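Local coordinates for phosphogluconate dehydrogenase NAD-binding putative C-terminal domain-containing protein (Sinorhizobium meliloti, PDB 4EZB) that is of undetermined function but may act as an NAD(P)-dependent oxidoreductase, pairing a Rossmann-type, probably nucleotide-binding domain with an all-helical C-terminal domain, at residues Val123-Thr127 and Thr266-Phe270; Glu206-Ile210 and Tyr245-Thr249; Met260-Glu265 and Ser277-Cys281. One frame throughout, in Å; residues are numbered along the deposited sequence.

Interaction 1 of 3, residues Val123-Thr127 and Thr266-Phe270; sequences VGPDT and TIESF
Pro125 presses its ring against Thr266 where the Rossmann-type N-terminal domain meets the helical C-terminal domain, consistent with the two-domain plan of the 6-phosphogluconate dehydrogenase-like proteins. Gly124 is the N-cap of helix 125-136, whose first turn Pro125 opens. The side chains of Pro125 and Thr266 cross at about a right angle; the CD-CG side of the ring meets both branches of the threonine, CD of Pro125 lying 3.7 Å from OG1 of Thr266 and CG of Pro125 3.9 Å from CG2 of Thr266. With chi1 at -65°, Thr266 places OG1 beside its own backbone N, from where it bonds back to the carbonyl of Glu262, and sets CG2 opposite that N, against the proline. Phe270 adds a looser apolar touch, its CZ obliquely 4.2 Å from CG of Pro125. OG of Ser269 stands over the centre of one face of the Phe270 ring, 4.1 Å above its plane. No hydrogen bond links the two segments, and the contact is small, burying 163 Å². Helix 190-218 also packs here, Ser192 and Ser193 touching Pro125 and Met196 touching Thr266. The carbonyl of Phe270 accepts a hydrogen bond from Arg218 of the second subunit. Nearer the surface, OD2 of Asp126 stands 3.7 Å from OG of Ser269, whose hydroxyl instead donates to the carbonyl O of Thr266 at 2.6 Å, with a C=O...donor angle of 127°.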
loop_
_atom_site.group_PDB
_atom_site.type_symbol
_atom_site.label_atom_id
_atom_site.label_comp_id
_atom_site.label_asym_id
_atom_site.label_seq_id
_atom_site.Cartn_x
_atom_site.Cartn_y
_atom_site.Cartn_z
ATOM N N VAL A 123 -18.099 15.078 5.519
ATOM C CA VAL A 123 -18.015 15.471 4.117
ATOM C C VAL A 123 -16.581 15.871 3.759
ATOM O O VAL A 123 -15.753 16.058 4.649
ATOM C CB VAL A 123 -19.059 16.567 3.771
ATOM C CG1 VAL A 123 -20.478 16.013 3.883
ATOM C CG2 VAL A 123 -18.906 17.806 4.665
ATOM N N GLY A 124 -16.275 15.963 2.466
ATOM C CA GLY A 124 -14.925 16.308 2.042
ATOM C C GLY A 124 -14.698 17.806 2.086
ATOM O O GLY A 124 -15.657 18.538 2.299
ATOM N N PRO A 125 -13.431 18.270 1.872
ATOM C CA PRO A 125 -13.061 19.691 1.968
ATOM C C PRO A 125 -13.813 20.585 0.991
ATOM O O PRO A 125 -13.980 21.774 1.241
ATOM C CB PRO A 125 -11.557 19.700 1.643
ATOM C CG PRO A 125 -11.303 18.404 0.957
ATOM C CD PRO A 125 -12.241 17.439 1.624
ATOM N N ASP A 126 -14.246 19.999 -0.111
ATOM C CA ASP A 126 -15.052 20.657 -1.148
ATOM C C ASP A 126 -16.379 21.189 -0.592
ATOM O O ASP A 126 -16.661 22.404 -0.671
ATOM C CB ASP A 126 -15.314 19.633 -2.259
ATOM C CG ASP A 126 -15.260 18.180 -1.728
ATOM O OD1 ASP A 126 -16.341 17.600 -1.488
ATOM O OD2 ASP A 126 -14.134 17.644 -1.502
ATOM N N THR A 127 -17.176 20.277 -0.032
ATOM C CA THR A 127 -18.415 20.608 0.681
ATOM C C THR A 127 -18.168 21.505 1.894
ATOM O O THR A 127 -18.926 22.441 2.144
ATOM C CB THR A 127 -19.153 19.337 1.152
ATOM O OG1 THR A 127 -19.219 18.406 0.070
ATOM C CG2 THR A 127 -20.579 19.664 1.588
ATOM N N THR A 266 -11.628 13.272 -2.334
ATOM C CA THR A 266 -10.833 14.324 -1.692
ATOM C C THR A 266 -9.535 14.580 -2.453
ATOM O O THR A 266 -9.187 15.731 -2.748
ATOM C CB THR A 266 -10.518 13.944 -0.232
ATOM O OG1 THR A 266 -11.737 13.898 0.513
ATOM C CG2 THR A 266 -9.573 14.933 0.418
ATOM N N ILE A 267 -8.838 13.505 -2.792
ATOM C CA ILE A 267 -7.575 13.616 -3.501
ATOM C C ILE A 267 -7.836 14.151 -4.904
ATOM O O ILE A 267 -7.115 15.017 -5.391
ATOM C CB ILE A 267 -6.832 12.262 -3.547
ATOM C CG1 ILE A 267 -6.494 11.789 -2.130
ATOM C CG2 ILE A 267 -5.556 12.364 -4.379
ATOM C CD1 ILE A 267 -6.248 10.297 -2.062
ATOM N N GLU A 268 -8.879 13.641 -5.546
ATOM C CA GLU A 268 -9.258 14.135 -6.858
ATOM C C GLU A 268 -9.576 15.620 -6.778
ATOM O O GLU A 268 -9.159 16.393 -7.645
ATOM C CB GLU A 268 -10.434 13.337 -7.413
ATOM C CG GLU A 268 -9.992 12.051 -8.095
ATOM C CD GLU A 268 -11.107 11.038 -8.248
ATOM O OE1 GLU A 268 -12.294 11.438 -8.277
ATOM O OE2 GLU A 268 -10.786 9.832 -8.335
ATOM N N SER A 269 -10.276 16.009 -5.712
ATOM C CA SER A 269 -10.654 17.403 -5.480
ATOM C C SER A 269 -9.443 18.343 -5.453
ATOM O O SER A 269 -9.599 19.552 -5.595
ATOM C CB SER A 269 -11.511 17.541 -4.199
ATOM O OG SER A 269 -10.727 17.825 -3.045
ATOM N N PHE A 270 -8.244 17.785 -5.274
ATOM C CA PHE A 270 -7.004 18.585 -5.270
ATOM C C PHE A 270 -6.284 18.649 -6.613
ATOM O O PHE A 270 -5.140 19.119 -6.675
ATOM C CB PHE A 270 -6.014 18.066 -4.216
ATOM C CG PHE A 270 -6.479 18.239 -2.800
ATOM C CD1 PHE A 270 -6.950 19.473 -2.348
ATOM C CD2 PHE A 270 -6.413 17.172 -1.904
ATOM C CE1 PHE A 270 -7.375 19.629 -1.039
ATOM C CE2 PHE A 270 -6.834 17.326 -0.597
ATOM C CZ PHE A 270 -7.305 18.551 -0.162
#

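Interaction 2 of 3, residues Glu206-Ile210 and Tyr245-Thr249; sequences EALLI and YLSRT
Glu206 reaches out from helix 190-218 to Thr249 on helix 238-268, in a near-perpendicular helix packing within the all-helical C-terminal domain. The short axes approach to 9.8 Å with a signed crossing angle of -94°. CG of Glu206 is anti to the backbone N (chi1 170°), and the chain stays extended beyond it, which carries the carboxylate to the other helix. There OE2 of Glu206 accepts a hydrogen bond from OG1 of Thr249; the modelled separation of 2.4 Å is very short, so its exact length is doubtful. Thr249 turns OG1 opposite its own carbonyl carbon (chi1 -45°), and the two side chains cross obliquely. The other carboxylate oxygen, OE1, forms a salt bridge with Arg256, so this buried acid has partners at both oxygens. Nearer the backbone, CB of Glu206 lies 4.1 Å from CB of Tyr245. Ile210 completes the apolar part: its CG1 is 3.5 Å from CD1 of Leu246, the two side chains sliding past each other in opposite directions. CD1 of Ile210 meets Thr249 tip to tip, 3.8 Å from OG1 and 3.9 Å from CG2 of that residue. Around this crossing, helix 275-291 touches Glu206 through Ile284 and Ile210 through Thr283 and Ala287, helix 301-312 packs on Leu246 through Tyr302, Phe305 and Val306, and the second subunit brings Thr232 onto Tyr245.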
loop_
_atom_site.group_PDB
_atom_site.type_symbol
_atom_site.label_atom_id
_atom_site.label_comp_id
_atom_site.label_asym_id
_atom_site.label_seq_id
_atom_site.Cartn_x
_atom_site.Cartn_y
_atom_site.Cartn_z
ATOM N N GLU A 206 -4.060 -2.296 3.937
ATOM C CA GLU A 206 -4.996 -3.391 4.070
ATOM C C GLU A 206 -5.279 -4.011 2.696
ATOM O O GLU A 206 -5.298 -5.232 2.542
ATOM C CB GLU A 206 -6.277 -2.833 4.692
ATOM C CG GLU A 206 -7.500 -3.738 4.721
ATOM C CD GLU A 206 -8.767 -2.989 5.190
ATOM O OE1 GLU A 206 -8.690 -1.779 5.489
ATOM O OE2 GLU A 206 -9.865 -3.595 5.248
ATOM N N ALA A 207 -5.521 -3.155 1.714
ATOM C CA ALA A 207 -5.731 -3.560 0.323
ATOM C C ALA A 207 -4.494 -4.275 -0.259
ATOM O O ALA A 207 -4.637 -5.289 -0.953
ATOM C CB ALA A 207 -6.051 -2.329 -0.521
ATOM N N LEU A 208 -3.293 -3.748 0.011
ATOM C CA LEU A 208 -2.053 -4.395 -0.478
ATOM C C LEU A 208 -1.895 -5.792 0.100
ATOM O O LEU A 208 -1.546 -6.729 -0.608
ATOM C CB LEU A 208 -0.781 -3.587 -0.163
ATOM C CG LEU A 208 -0.535 -2.255 -0.856
ATOM C CD1 LEU A 208 0.588 -1.488 -0.124
ATOM C CD2 LEU A 208 -0.208 -2.505 -2.332
ATOM N N LEU A 209 -2.155 -5.934 1.393
ATOM C CA LEU A 209 -2.131 -7.283 1.993
ATOM C C LEU A 209 -3.152 -8.196 1.330
ATOM O O LEU A 209 -2.879 -9.375 1.085
ATOM C CB LEU A 209 -2.356 -7.229 3.501
ATOM C CG LEU A 209 -1.166 -6.633 4.280
ATOM C CD1 LEU A 209 -1.629 -6.088 5.620
ATOM C CD2 LEU A 209 -0.034 -7.631 4.510
ATOM N N ILE A 210 -4.323 -7.661 1.004
ATOM C CA ILE A 210 -5.338 -8.521 0.393
ATOM C C ILE A 210 -4.817 -9.003 -0.965
ATOM O O ILE A 210 -4.874 -10.209 -1.270
ATOM C CB ILE A 210 -6.693 -7.791 0.228
ATOM C CG1 ILE A 210 -7.367 -7.537 1.587
ATOM C CG2 ILE A 210 -7.617 -8.522 -0.760
ATOM C CD1 ILE A 210 -8.537 -6.543 1.509
ATOM N N TYR A 245 -5.886 -6.251 10.154
ATOM C CA TYR A 245 -6.524 -5.507 9.048
ATOM C C TYR A 245 -7.445 -6.323 8.140
ATOM O O TYR A 245 -8.399 -5.782 7.558
ATOM C CB TYR A 245 -5.472 -4.725 8.238
ATOM C CG TYR A 245 -5.100 -3.469 8.997
ATOM C CD1 TYR A 245 -5.931 -2.342 8.954
ATOM C CD2 TYR A 245 -3.985 -3.433 9.818
ATOM C CE1 TYR A 245 -5.635 -1.204 9.679
ATOM C CE2 TYR A 245 -3.682 -2.299 10.560
ATOM C CZ TYR A 245 -4.502 -1.183 10.489
ATOM O OH TYR A 245 -4.208 -0.050 11.229
ATOM N N LEU A 246 -7.145 -7.607 7.978
ATOM C CA LEU A 246 -8.038 -8.475 7.256
ATOM C C LEU A 246 -9.312 -8.705 8.083
ATOM O O LEU A 246 -10.390 -8.821 7.517
ATOM C CB LEU A 246 -7.341 -9.801 6.932
ATOM C CG LEU A 246 -6.724 -10.051 5.543
ATOM C CD1 LEU A 246 -6.399 -8.802 4.746
ATOM C CD2 LEU A 246 -5.495 -10.937 5.660
ATOM N N SER A 247 -9.209 -8.740 9.414
ATOM C CA SER A 247 -10.418 -8.895 10.235
ATOM C C SER A 247 -11.267 -7.626 10.179
ATOM O O SER A 247 -12.494 -7.684 10.262
ATOM C CB SER A 247 -10.080 -9.267 11.667
ATOM O OG SER A 247 -9.649 -8.124 12.349
ATOM N N ARG A 248 -10.606 -6.490 9.998
ATOM C CA ARG A 248 -11.270 -5.238 9.713
ATOM C C ARG A 248 -12.033 -5.287 8.373
ATOM O O ARG A 248 -13.165 -4.800 8.284
ATOM C CB ARG A 248 -10.233 -4.103 9.703
ATOM C CG ARG A 248 -10.546 -2.958 10.645
ATOM C CD ARG A 248 -10.449 -3.320 12.125
ATOM N NE ARG A 248 -11.461 -2.577 12.884
ATOM C CZ ARG A 248 -11.359 -1.299 13.258
ATOM N NH1 ARG A 248 -10.266 -0.590 12.973
ATOM N NH2 ARG A 248 -12.354 -0.726 13.928
ATOM N N THR A 249 -11.410 -5.847 7.333
ATOM C CA THR A 249 -12.094 -6.065 6.040
ATOM C C THR A 249 -13.297 -7.003 6.204
ATOM O O THR A 249 -14.356 -6.768 5.615
ATOM C CB THR A 249 -11.170 -6.670 4.966
ATOM O OG1 THR A 249 -9.909 -5.995 4.973
ATOM C CG2 THR A 249 -11.797 -6.561 3.558
#

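Interaction 3 of 3, residues Met260-Glu265 and Ser277-Cys281; sequences MTEAAE and SRAAC
Met260, present as selenomethionine, reaches from its own helix to Ser277, Ala280 and Cys281 of helix 275-291; the two helices run antiparallel, their short axes 8.5 Å apart at 168°, a helical hairpin of the C-terminal domain. CB of Met260 rests 3.5 Å from CB of Cys281. CG of Met260 comes next, 3.3 Å from the carbonyl O of Ser277 and close to the backbone N of Cys281. A bend at chi2 (48°) then turns the chain over the partner helix, bringing CE of Met260 to 3.4 Å from CB of Ala280, tighter than usual carbon contact, and near CA of Ser277. One turn further on, CB of Ala264 meets CB of Ser277 and also lies over one face of the Arg278 guanidinium, 3.5 Å above its plane and offset toward the rim. CG2 of Thr261 approaches the edge of that group, 3.6 Å from NH1 of Arg278. The arginine's salt bridge is made with Glu268; OE2 of Glu265 stays 4.1 Å from NH2 of Arg278, beyond salt-bridge range. Helix 190-218 packs across the hairpin, with Lys203 on Met260, Met196 on Ala263, Val200 on Ser277 and Ala207 on Ala280, while Met276 of the second subunit packs on Ala280.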
loop_
_atom_site.group_PDB
_atom_site.type_symbol
_atom_site.label_atom_id
_atom_site.label_comp_id
_atom_site.label_asym_id
_atom_site.label_seq_id
_atom_site.Cartn_x
_atom_site.Cartn_y
_atom_site.Cartn_z
HETATM N N MSE A 260 -12.954 5.018 1.947
HETATM C CA MSE A 260 -12.012 5.000 0.808
HETATM C C MSE A 260 -12.531 5.766 -0.387
HETATM O O MSE A 260 -11.772 6.509 -1.016
HETATM C CB MSE A 260 -11.652 3.565 0.391
HETATM C CG MSE A 260 -10.229 3.451 -0.170
HETATM SE SE MSE A 260 -8.901 4.367 0.977
HETATM C CE MSE A 260 -7.199 3.741 0.206
ATOM N N THR A 261 -13.818 5.591 -0.707
ATOM C CA THR A 261 -14.465 6.295 -1.826
ATOM C C THR A 261 -14.420 7.811 -1.634
ATOM O O THR A 261 -14.199 8.559 -2.588
ATOM C CB THR A 261 -15.933 5.854 -2.027
ATOM O OG1 THR A 261 -16.031 4.429 -1.922
ATOM C CG2 THR A 261 -16.461 6.309 -3.400
ATOM N N GLU A 262 -14.627 8.252 -0.397
ATOM C CA GLU A 262 -14.550 9.663 -0.049
ATOM C C GLU A 262 -13.121 10.155 -0.212
ATOM O O GLU A 262 -12.905 11.240 -0.760
ATOM C CB GLU A 262 -15.036 9.896 1.379
ATOM C CG GLU A 262 -16.543 9.799 1.551
ATOM C CD GLU A 262 -16.943 9.227 2.904
ATOM O OE1 GLU A 262 -16.114 9.249 3.846
ATOM O OE2 GLU A 262 -18.090 8.740 3.024
ATOM N N ALA A 263 -12.157 9.350 0.250
ATOM C CA ALA A 263 -10.736 9.709 0.163
ATOM C C ALA A 263 -10.235 9.917 -1.274
ATOM O O ALA A 263 -9.492 10.875 -1.538
ATOM C CB ALA A 263 -9.869 8.714 0.917
ATOM N N ALA A 264 -10.651 9.043 -2.192
ATOM C CA ALA A 264 -10.370 9.216 -3.622
ATOM C C ALA A 264 -10.925 10.534 -4.166
ATOM O O ALA A 264 -10.245 11.227 -4.925
ATOM C CB ALA A 264 -10.903 8.034 -4.432
ATOM N N GLU A 265 -12.158 10.870 -3.774
ATOM C CA GLU A 265 -12.805 12.146 -4.159
ATOM C C GLU A 265 -12.080 13.376 -3.580
ATOM O O GLU A 265 -11.930 14.389 -4.248
ATOM C CB GLU A 265 -14.281 12.146 -3.731
ATOM C CG GLU A 265 -15.185 11.275 -4.592
ATOM C CD GLU A 265 -16.352 10.682 -3.822
ATOM O OE1 GLU A 265 -16.846 11.316 -2.858
ATOM O OE2 GLU A 265 -16.781 9.567 -4.191
ATOM N N SER A 277 -6.095 4.981 -4.110
ATOM C CA SER A 277 -7.317 5.042 -3.316
ATOM C C SER A 277 -8.466 4.345 -4.005
ATOM O O SER A 277 -9.266 3.690 -3.351
ATOM C CB SER A 277 -7.721 6.487 -3.055
ATOM O OG SER A 277 -6.746 7.098 -2.243
ATOM N N ARG A 278 -8.588 4.524 -5.317
ATOM C CA ARG A 278 -9.694 3.871 -6.023
ATOM C C ARG A 278 -9.508 2.338 -6.026
ATOM O O ARG A 278 -10.455 1.599 -5.780
ATOM C CB ARG A 278 -9.842 4.417 -7.448
ATOM C CG ARG A 278 -10.352 5.848 -7.542
ATOM C CD ARG A 278 -11.864 5.897 -7.401
ATOM N NE ARG A 278 -12.379 7.260 -7.497
ATOM C CZ ARG A 278 -13.526 7.670 -6.959
ATOM N NH1 ARG A 278 -14.291 6.826 -6.271
ATOM N NH2 ARG A 278 -13.905 8.935 -7.096
ATOM N N ALA A 279 -8.278 1.878 -6.275
ATOM C CA ALA A 279 -8.006 0.436 -6.352
ATOM C C ALA A 279 -8.199 -0.194 -4.975
ATOM O O ALA A 279 -8.733 -1.289 -4.884
ATOM C CB ALA A 279 -6.611 0.157 -6.889
ATOM N N ALA A 280 -7.815 0.523 -3.909
ATOM C CA ALA A 280 -7.951 -0.026 -2.551
ATOM C C ALA A 280 -9.421 -0.238 -2.113
ATOM O O ALA A 280 -9.785 -1.312 -1.588
ATOM C CB ALA A 280 -7.183 0.812 -1.547
ATOM N N CYS A 281 -10.240 0.782 -2.371
ATOM C CA CYS A 281 -11.690 0.739 -2.234
ATOM C C CYS A 281 -12.303 -0.444 -2.971
ATOM O O CYS A 281 -13.041 -1.230 -2.372
ATOM C CB CYS A 281 -12.283 2.070 -2.739
ATOM S SG CYS A 281 -13.974 2.033 -3.388
#

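How the interactions relate
From the N terminus, residues 123-127 lie within the N-terminal domain, whose sheet is finished only by strand 180-185; they meet 266-270 in interaction 1, which closes the longest loop and joins the two domains. Interaction 2 falls wholly within that loop, tying helix 190-218 to the early part of helix 238-268. Interaction 3 opens after interaction 2 has closed, and crosses interaction 1 because 266-270 comes between its segments. Helix 238-268 serves all three. Interactions 1 and 3 touch where Ile267 packs on Ser277, and interactions 2 and 3 by packing between helices 190-218 and 275-291; interactions 1 and 2 do not touch. Each also borders the second subunit.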